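Local structure of periplasmic binding protein (Veillonella parvula, 4N01) at residues I213-D218 and I268-G273; Q220-F225 and K249-G254. The protein probably captures a small solute in the periplasm and delivers it to a membrane transport system, most likely an ABC importer. All blocks are in the same frame, centred on the assembly; numbering follows the deposited sequence. Where two conformers were deposited one is given.

In the fold
The chain enters along strand 209-214, an inner strand of a four-stranded parallel sheet, and after Asp215 turns into the three-stranded antiparallel sheet. There strand 221-224 forms the middle strand. Interaction 2 closes first: the chain passes through helix 228-234 and strand 238-240, then returns as Lys249 to Gly254 to pair antiparallel with Gln220 to Phe225. Interaction 1 closes later, when strand 266-270 lies down beside strand 209-214, so the smaller loop sits wholly within the larger. The two sheets meet directly: Ile213 O receives a hydrogen bond from Thr223 OG1 (2.6 Å), and Ile213 CG2 packs on the Trp251 indole.

Interaction 1: I213-D218 and I268-G273; sequences IYDSED and IIADYG
Tyr214 and Ile268 begin the tight part of this contact: Tyr214 N gives an almost straight hydrogen bond to Ile268 O (2.7 Å, 174° at the hydrogen). One step along, Ala270 N returns a bond to Tyr214 O at 3.1 Å. Around them Ile213 CG1 comes within 4.4 Å of Ile268 CB, both side chains turned to the face where Leu233 of helix 228-234 packs. On the other face Tyr214 CB lies 4.3 Å from Ile269 CG1, under helix 280-290. These are two inner strands of the parallel sheet in a Rossmann-like alpha/beta lobe, and past Ala270 they part at their C-terminal ends. Here the contact loosens to a single side-chain link. With CG anti to the backbone N (chi1 177°), the Asp215 carboxylate reaches across toward solvent-exposed Tyr272, and its OD1 meets the hydroxyl in the ring plane; the 2.4 Å between OD1 and Tyr272 OH is a very short hydrogen bond, so its exact length is doubtful. Carboxylate and ring stand 71° apart. The second oxygen, Asp215 OD2, accepts from Ser216 OG through its anti lone pair (2.8 Å), which should limit rotation of the carboxylate. Lys285 NZ bridges the diverging backbones by donating to both Asp215 O and Ala270 O.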
ATOM      1  N   ILE A 213      14.233  -4.259  -3.580  1.00 13.18           N
ATOM      2  CA  ILE A 213      13.514  -3.015  -3.334  1.00 13.04           C
ATOM      3  C   ILE A 213      14.334  -2.104  -2.415  1.00 17.48           C
ATOM      4  O   ILE A 213      14.671  -2.474  -1.285  1.00 18.35           O
ATOM      5  CB  ILE A 213      12.133  -3.269  -2.700  1.00 19.55           C
ATOM      6  CG1 ILE A 213      11.257  -4.078  -3.662  1.00 22.25           C
ATOM      7  CG2 ILE A 213      11.471  -1.944  -2.385  1.00 15.91           C
ATOM      8  CD1 ILE A 213      11.363  -5.564  -3.484  1.00 26.75           C
ATOM      9  N   TYR A 214      14.643  -0.907  -2.900  1.00 15.62           N
ATOM     10  CA  TYR A 214      15.464   0.039  -2.158  1.00 18.37           C
ATOM     11  C   TYR A 214      14.564   1.190  -1.719  1.00 21.47           C
ATOM     12  O   TYR A 214      14.164   2.031  -2.533  1.00 17.53           O
ATOM     13  CB  TYR A 214      16.616   0.524  -3.052  1.00 17.21           C
ATOM     14  CG  TYR A 214      17.534   1.596  -2.477  1.00 15.86           C
ATOM     15  CD1 TYR A 214      18.735   1.257  -1.866  1.00 24.13           C
ATOM     16  CD2 TYR A 214      17.216   2.944  -2.586  1.00 18.31           C
ATOM     17  CE1 TYR A 214      19.588   2.231  -1.363  1.00 27.95           C
ATOM     18  CE2 TYR A 214      18.062   3.922  -2.087  1.00 22.65           C
ATOM     19  CZ  TYR A 214      19.243   3.559  -1.477  1.00 23.81           C
ATOM     20  OH  TYR A 214      20.074   4.538  -0.991  1.00 24.11           O
ATOM     21  N   ASP A 215      14.208   1.213  -0.439  1.00 17.46           N
ATOM     22  CA  ASP A 215      13.372   2.294   0.067  1.00 17.28           C
ATOM     23  C   ASP A 215      14.212   3.516   0.372  1.00 19.76           C
ATOM     24  O   ASP A 215      13.867   4.647  -0.002  1.00 26.49           O
ATOM     25  CB  ASP A 215      12.651   1.873   1.339  1.00 25.11           C
ATOM     26  CG  ASP A 215      11.836   3.000   1.934  1.00 30.38           C
ATOM     27  OD1 ASP A 215      10.636   3.109   1.597  1.00 31.58           O
ATOM     28  OD2 ASP A 215      12.391   3.796   2.729  1.00 34.22           O
ATOM     29  N   SER A 216      15.314   3.279   1.075  1.00 22.23           N
ATOM     30  CA  SER A 216      16.195   4.337   1.531  1.00 20.89           C
ATOM     31  C   SER A 216      17.411   3.671   2.154  1.00 27.51           C
ATOM     32  O   SER A 216      17.475   2.444   2.245  1.00 24.63           O
ATOM     33  CB  SER A 216      15.484   5.202   2.565  1.00 29.77           C
ATOM     34  OG  SER A 216      14.980   4.402   3.625  1.00 29.41           O
ATOM     35  N   GLU A 217      18.381   4.466   2.583  1.00 27.28           N
ATOM     36  CA  GLU A 217      19.508   3.901   3.311  1.00 29.91           C
ATOM     37  C   GLU A 217      19.964   4.837   4.410  1.00 28.45           C
ATOM     38  O   GLU A 217      19.804   6.052   4.315  1.00 32.39           O
ATOM     39  CB  GLU A 217      20.676   3.557   2.375  1.00 33.11           C
ATOM     40  CG  GLU A 217      21.410   4.763   1.802  1.00 36.34           C
ATOM     41  CD  GLU A 217      22.657   4.375   1.012  1.00 40.69           C
ATOM     42  OE1 GLU A 217      22.529   3.721  -0.051  1.00 33.79           O
ATOM     43  OE2 GLU A 217      23.775   4.722   1.452  1.00 42.09           O
ATOM     44  N   ASP A 218      20.509   4.254   5.470  1.00 33.00           N
ATOM     45  CA  ASP A 218      21.123   5.016   6.551  1.00 43.43           C
ATOM     46  C   ASP A 218      22.272   4.137   7.002  1.00 45.68           C
ATOM     47  O   ASP A 218      22.195   3.481   8.044  1.00 53.57           O
ATOM     48  CB  ASP A 218      20.125   5.246   7.688  1.00 52.04           C
ATOM     49  CG  ASP A 218      20.503   6.423   8.567  1.00 65.24           C
ATOM     50  OD1 ASP A 218      21.109   7.384   8.049  1.00 71.06           O
ATOM     51  OD2 ASP A 218      20.189   6.392   9.777  1.00 70.95           O
ATOM     52  N   ILE A 268      14.480  -1.731  -7.571  1.00 11.41           N
ATOM     53  CA  ILE A 268      13.282  -0.918  -7.596  1.00 12.02           C
ATOM     54  C   ILE A 268      13.399   0.095  -6.473  1.00 13.65           C
ATOM     55  O   ILE A 268      13.572  -0.270  -5.312  1.00 14.52           O
ATOM     56  CB  ILE A 268      12.025  -1.797  -7.381  1.00 13.95           C
ATOM     57  CG1 ILE A 268      11.870  -2.792  -8.539  1.00 15.04           C
ATOM     58  CG2 ILE A 268      10.778  -0.935  -7.256  1.00 12.64           C
ATOM     59  CD1 ILE A 268      10.881  -3.953  -8.237  1.00 15.62           C
ATOM     60  N   ILE A 269      13.291   1.369  -6.819  1.00 14.08           N
ATOM     61  CA  ILE A 269      13.612   2.444  -5.897  1.00 15.91           C
ATOM     62  C   ILE A 269      12.365   3.255  -5.580  1.00 16.68           C
ATOM     63  O   ILE A 269      11.700   3.764  -6.488  1.00 15.74           O
ATOM     64  CB  ILE A 269      14.647   3.396  -6.534  1.00 12.22           C
ATOM     65  CG1 ILE A 269      15.995   2.670  -6.717  1.00 14.73           C
ATOM     66  CG2 ILE A 269      14.787   4.686  -5.710  1.00 15.36           C
ATOM     67  CD1 ILE A 269      17.030   3.508  -7.466  1.00 13.82           C
ATOM     68  N   ALA A 270      12.052   3.390  -4.296  1.00 18.80           N
ATOM     69  CA  ALA A 270      10.911   4.206  -3.887  1.00 19.29           C
ATOM     70  C   ALA A 270      11.257   5.694  -3.963  1.00 20.74           C
ATOM     71  O   ALA A 270      12.232   6.155  -3.366  1.00 19.90           O
ATOM     72  CB  ALA A 270      10.453   3.831  -2.474  1.00 20.77           C
ATOM     73  N   ASP A 271      10.449   6.445  -4.697  1.00 18.73           N
ATOM     74  CA  ASP A 271      10.655   7.885  -4.856  1.00 19.69           C
ATOM     75  C   ASP A 271       9.753   8.654  -3.878  1.00 23.20           C
ATOM     76  O   ASP A 271       8.523   8.566  -3.954  1.00 21.04           O
ATOM     77  CB  ASP A 271      10.368   8.273  -6.318  1.00 16.44           C
ATOM     78  CG  ASP A 271      10.615   9.746  -6.611  1.00 28.32           C
ATOM     79  OD1 ASP A 271      11.272  10.053  -7.632  1.00 30.91           O
ATOM     80  OD2 ASP A 271      10.152  10.615  -5.844  1.00 27.74           O
ATOM     81  N   TYR A 272      10.364   9.410  -2.966  1.00 19.20           N
ATOM     82  CA  TYR A 272       9.611  10.151  -1.943  1.00 27.16           C
ATOM     83  C   TYR A 272       9.440  11.642  -2.260  1.00 33.27           C
ATOM     84  O   TYR A 272       9.399  12.470  -1.352  1.00 40.19           O
ATOM     85  CB  TYR A 272      10.269   9.970  -0.557  1.00 24.91           C
ATOM     86  CG  TYR A 272       9.982   8.624   0.087  1.00 24.43           C
ATOM     87  CD1 TYR A 272       8.853   8.441   0.879  1.00 32.01           C
ATOM     88  CD2 TYR A 272      10.827   7.536  -0.107  1.00 22.51           C
ATOM     89  CE1 TYR A 272       8.577   7.213   1.469  1.00 35.24           C
ATOM     90  CE2 TYR A 272      10.558   6.303   0.483  1.00 27.93           C
ATOM     91  CZ  TYR A 272       9.431   6.150   1.268  1.00 34.88           C
ATOM     92  OH  TYR A 272       9.152   4.934   1.861  1.00 35.98           O
ATOM     93  N   GLY A 273       9.317  11.978  -3.543  1.00 40.98           N
ATOM     94  CA  GLY A 273       9.165  13.365  -3.958  1.00 39.17           C
ATOM     95  C   GLY A 273       7.734  13.872  -3.943  1.00 42.64           C
ATOM     96  O   GLY A 273       6.798  13.095  -3.749  1.00 47.62           O
TER

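Interaction 2: Q220-F225 and K249-G254; sequences QPFTAF and KTWAKG
Gly254 N donates to Pro221 O at 2.8 Å in a nearly straight line (176° at the hydrogen), the first of four backbone bonds between these antiparallel strands. They are the middle strand and one outer strand of a small three-stranded antiparallel sheet. Thr223 and Ala252 form its hydrogen-bonded pair, with Thr223 N to Ala252 O at 3.0 Å and Ala252 N to Thr223 O at 3.1 Å. Beyond the strand, Phe225 N reaches Thr250 O, also at 3.0 Å, but from well above the carbonyl plane rather than along a lone pair.

The non-hydrogen-bonded pairs, Phe222 with Lys253 and Ala224 with Trp251, put their side chains on one face. Phe222 has CG anti to its backbone N (chi1 -167°), which swings the ring across to the partner strand. Ala252 N lies over one face of that ring, and CE2 of Phe222 packs 3.7 Å from Trp251 CB. With Phe222 cut back to an alanine, the Ala252 backbone and Trp251 CB would probably lose this cover, and a gap would open beside the indole. Next along, Ala224 CB sits over the indole face in a CH-pi contact, 3.8 Å from the centroid of the Trp251 six-membered ring and 13° off its normal. Leu311 and Ile314 of helix 311-314 also touch the indole.

The OG1 of Thr223, bonded to Ile213 O, lies on the other face. Phe225 also touches Met242 and Val247, and its CE2 is 3.9 Å from Ala252 CB. Edge-on and in the ring plane, that same Phe225 CE2 comes within 3.4 Å of Ala252 O, the same oxygen that accepts the hydrogen bond from Thr223 N.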
ATOM      1  N   GLN A 220      22.994   1.169   6.219  0.51 34.71           N
ATOM      2  CA  GLN A 220      22.445  -0.046   5.623  0.51 29.97           C
ATOM      3  C   GLN A 220      21.212   0.293   4.795  0.51 24.28           C
ATOM      4  O   GLN A 220      20.544   1.293   5.058  0.51 25.87           O
ATOM      5  CB  GLN A 220      22.027  -1.026   6.721  0.51 27.75           C
ATOM      6  CG  GLN A 220      23.161  -1.730   7.436  0.51 32.08           C
ATOM      7  CD  GLN A 220      22.640  -2.747   8.431  0.51 33.70           C
ATOM      8  OE1 GLN A 220      22.745  -3.954   8.217  0.51 37.22           O
ATOM      9  NE2 GLN A 220      22.058  -2.260   9.522  0.51 34.57           N
ATOM     10  N   PRO A 221      20.894  -0.539   3.792  1.00 19.15           N
ATOM     11  CA  PRO A 221      19.648  -0.269   3.061  1.00 24.94           C
ATOM     12  C   PRO A 221      18.416  -0.715   3.853  1.00 26.34           C
ATOM     13  O   PRO A 221      18.484  -1.688   4.612  1.00 27.14           O
ATOM     14  CB  PRO A 221      19.804  -1.112   1.789  1.00 18.20           C
ATOM     15  CG  PRO A 221      20.647  -2.252   2.210  1.00 18.52           C
ATOM     16  CD  PRO A 221      21.611  -1.711   3.249  1.00 18.85           C
ATOM     17  N   PHE A 222      17.315   0.015   3.690  1.00 18.12           N
ATOM     18  CA  PHE A 222      16.024  -0.354   4.258  1.00 17.98           C
ATOM     19  C   PHE A 222      15.233  -0.948   3.112  1.00 22.47           C
ATOM     20  O   PHE A 222      15.110  -0.329   2.045  1.00 22.53           O
ATOM     21  CB  PHE A 222      15.342   0.908   4.790  1.00 20.92           C
ATOM     22  CG  PHE A 222      14.155   0.648   5.679  1.00 24.53           C
ATOM     23  CD1 PHE A 222      14.327   0.171   6.972  1.00 25.04           C
ATOM     24  CD2 PHE A 222      12.869   0.924   5.232  1.00 26.28           C
ATOM     25  CE1 PHE A 222      13.231  -0.046   7.804  1.00 27.51           C
ATOM     26  CE2 PHE A 222      11.765   0.704   6.053  1.00 24.74           C
ATOM     27  CZ  PHE A 222      11.946   0.217   7.339  1.00 26.54           C
ATOM     28  N   THR A 223      14.692  -2.144   3.317  1.00 17.91           N
ATOM     29  CA  THR A 223      14.150  -2.910   2.203  1.00 16.47           C
ATOM     30  C   THR A 223      12.942  -3.768   2.589  1.00 16.46           C
ATOM     31  O   THR A 223      12.590  -3.874   3.764  1.00 14.85           O
ATOM     32  CB  THR A 223      15.248  -3.794   1.604  1.00 15.52           C
ATOM     33  OG1 THR A 223      14.777  -4.417   0.404  1.00 16.06           O
ATOM     34  CG2 THR A 223      15.665  -4.865   2.601  1.00 17.52           C
ATOM     35  N   ALA A 224      12.286  -4.364   1.593  1.00 14.68           N
ATOM     36  CA  ALA A 224      11.125  -5.206   1.864  1.00 13.66           C
ATOM     37  C   ALA A 224      11.537  -6.676   1.924  1.00 17.29           C
ATOM     38  O   ALA A 224      12.375  -7.137   1.133  1.00 15.34           O
ATOM     39  CB  ALA A 224      10.045  -4.989   0.800  1.00 16.39           C
ATOM     40  N   PHE A 225      10.954  -7.417   2.861  1.00 18.63           N
ATOM     41  CA  PHE A 225      11.294  -8.834   3.022  1.00 16.57           C
ATOM     42  C   PHE A 225      10.125  -9.739   2.657  1.00 19.37           C
ATOM     43  O   PHE A 225      10.128 -10.371   1.599  1.00 22.58           O
ATOM     44  CB  PHE A 225      11.809  -9.129   4.449  1.00 13.00           C
ATOM     45  CG  PHE A 225      13.197  -8.574   4.717  1.00 17.16           C
ATOM     46  CD1 PHE A 225      14.321  -9.393   4.635  1.00 17.41           C
ATOM     47  CD2 PHE A 225      13.375  -7.234   5.045  1.00 18.44           C
ATOM     48  CE1 PHE A 225      15.610  -8.883   4.890  1.00 17.14           C
ATOM     49  CE2 PHE A 225      14.652  -6.720   5.289  1.00 20.51           C
ATOM     50  CZ  PHE A 225      15.768  -7.545   5.203  1.00 22.75           C
ATOM     51  N   LYS A 249       9.168 -10.033   8.261  1.00 20.32           N
ATOM     52  CA  LYS A 249       8.806  -8.622   8.410  1.00 21.13           C
ATOM     53  C   LYS A 249       8.490  -8.032   7.054  1.00 19.09           C
ATOM     54  O   LYS A 249       9.058  -8.456   6.049  1.00 18.92           O
ATOM     55  CB  LYS A 249       9.977  -7.848   9.016  1.00 24.60           C
ATOM     56  CG  LYS A 249      10.343  -8.287  10.420  1.00 26.80           C
ATOM     57  CD  LYS A 249      11.555  -7.530  10.932  1.00 38.73           C
ATOM     58  CE  LYS A 249      11.820  -7.894  12.380  1.00 49.32           C
ATOM     59  NZ  LYS A 249      10.535  -7.938  13.131  1.00 57.82           N
ATOM     60  N   THR A 250       7.595  -7.049   7.015  1.00 16.53           N
ATOM     61  CA  THR A 250       7.332  -6.371   5.757  1.00 17.04           C
ATOM     62  C   THR A 250       8.551  -5.544   5.345  1.00 19.84           C
ATOM     63  O   THR A 250       8.973  -5.599   4.196  1.00 19.82           O
ATOM     64  CB  THR A 250       6.105  -5.454   5.839  1.00 19.38           C
ATOM     65  OG1 THR A 250       6.195  -4.643   7.013  1.00 19.55           O
ATOM     66  CG2 THR A 250       4.825  -6.271   5.897  1.00 22.89           C
ATOM     67  N   TRP A 251       9.096  -4.776   6.294  1.00 18.10           N
ATOM     68  CA  TRP A 251      10.210  -3.850   6.034  1.00 19.02           C
ATOM     69  C   TRP A 251      11.207  -3.858   7.187  1.00 17.95           C
ATOM     70  O   TRP A 251      10.808  -3.887   8.344  1.00 21.10           O
ATOM     71  CB  TRP A 251       9.695  -2.408   5.875  1.00 17.48           C
ATOM     72  CG  TRP A 251       8.717  -2.225   4.742  1.00 24.62           C
ATOM     73  CD1 TRP A 251       7.354  -2.351   4.802  1.00 17.95           C
ATOM     74  CD2 TRP A 251       9.031  -1.898   3.375  1.00 15.27           C
ATOM     75  NE1 TRP A 251       6.803  -2.118   3.558  1.00 18.75           N
ATOM     76  CE2 TRP A 251       7.811  -1.836   2.667  1.00 21.43           C
ATOM     77  CE3 TRP A 251      10.223  -1.631   2.688  1.00 15.11           C
ATOM     78  CZ2 TRP A 251       7.750  -1.527   1.301  1.00 20.00           C
ATOM     79  CZ3 TRP A 251      10.162  -1.329   1.335  1.00 19.22           C
ATOM     80  CH2 TRP A 251       8.929  -1.275   0.657  1.00 16.22           C
ATOM     81  N   ALA A 252      12.496  -3.797   6.869  1.00 17.62           N
ATOM     82  CA  ALA A 252      13.529  -3.728   7.898  1.00 19.06           C
ATOM     83  C   ALA A 252      14.842  -3.390   7.242  1.00 18.63           C
ATOM     84  O   ALA A 252      14.945  -3.366   6.022  1.00 17.19           O
ATOM     85  CB  ALA A 252      13.658  -5.061   8.631  1.00 19.23           C
ATOM     86  N   LYS A 253      15.853  -3.159   8.061  1.00 20.07           N
ATOM     87  CA  LYS A 253      17.189  -2.931   7.542  1.00 23.80           C
ATOM     88  C   LYS A 253      17.775  -4.229   7.006  1.00 22.09           C
ATOM     89  O   LYS A 253      17.604  -5.284   7.608  1.00 27.82           O
ATOM     90  CB  LYS A 253      18.095  -2.365   8.638  1.00 23.12           C
ATOM     91  CG  LYS A 253      18.011  -0.854   8.807  1.00 39.78           C
ATOM     92  CD  LYS A 253      19.345  -0.286   9.301  1.00 53.27           C
ATOM     93  CE  LYS A 253      19.339   1.240   9.327  1.00 55.31           C
ATOM     94  NZ  LYS A 253      18.371   1.765  10.325  1.00 61.78           N
ATOM     95  N   GLY A 254      18.456  -4.147   5.868  1.00 21.33           N
ATOM     96  CA  GLY A 254      19.176  -5.285   5.316  1.00 20.33           C
ATOM     97  C   GLY A 254      20.668  -4.979   5.352  1.00 26.49           C
ATOM     98  O   GLY A 254      21.076  -3.916   5.824  1.00 31.02           O
TER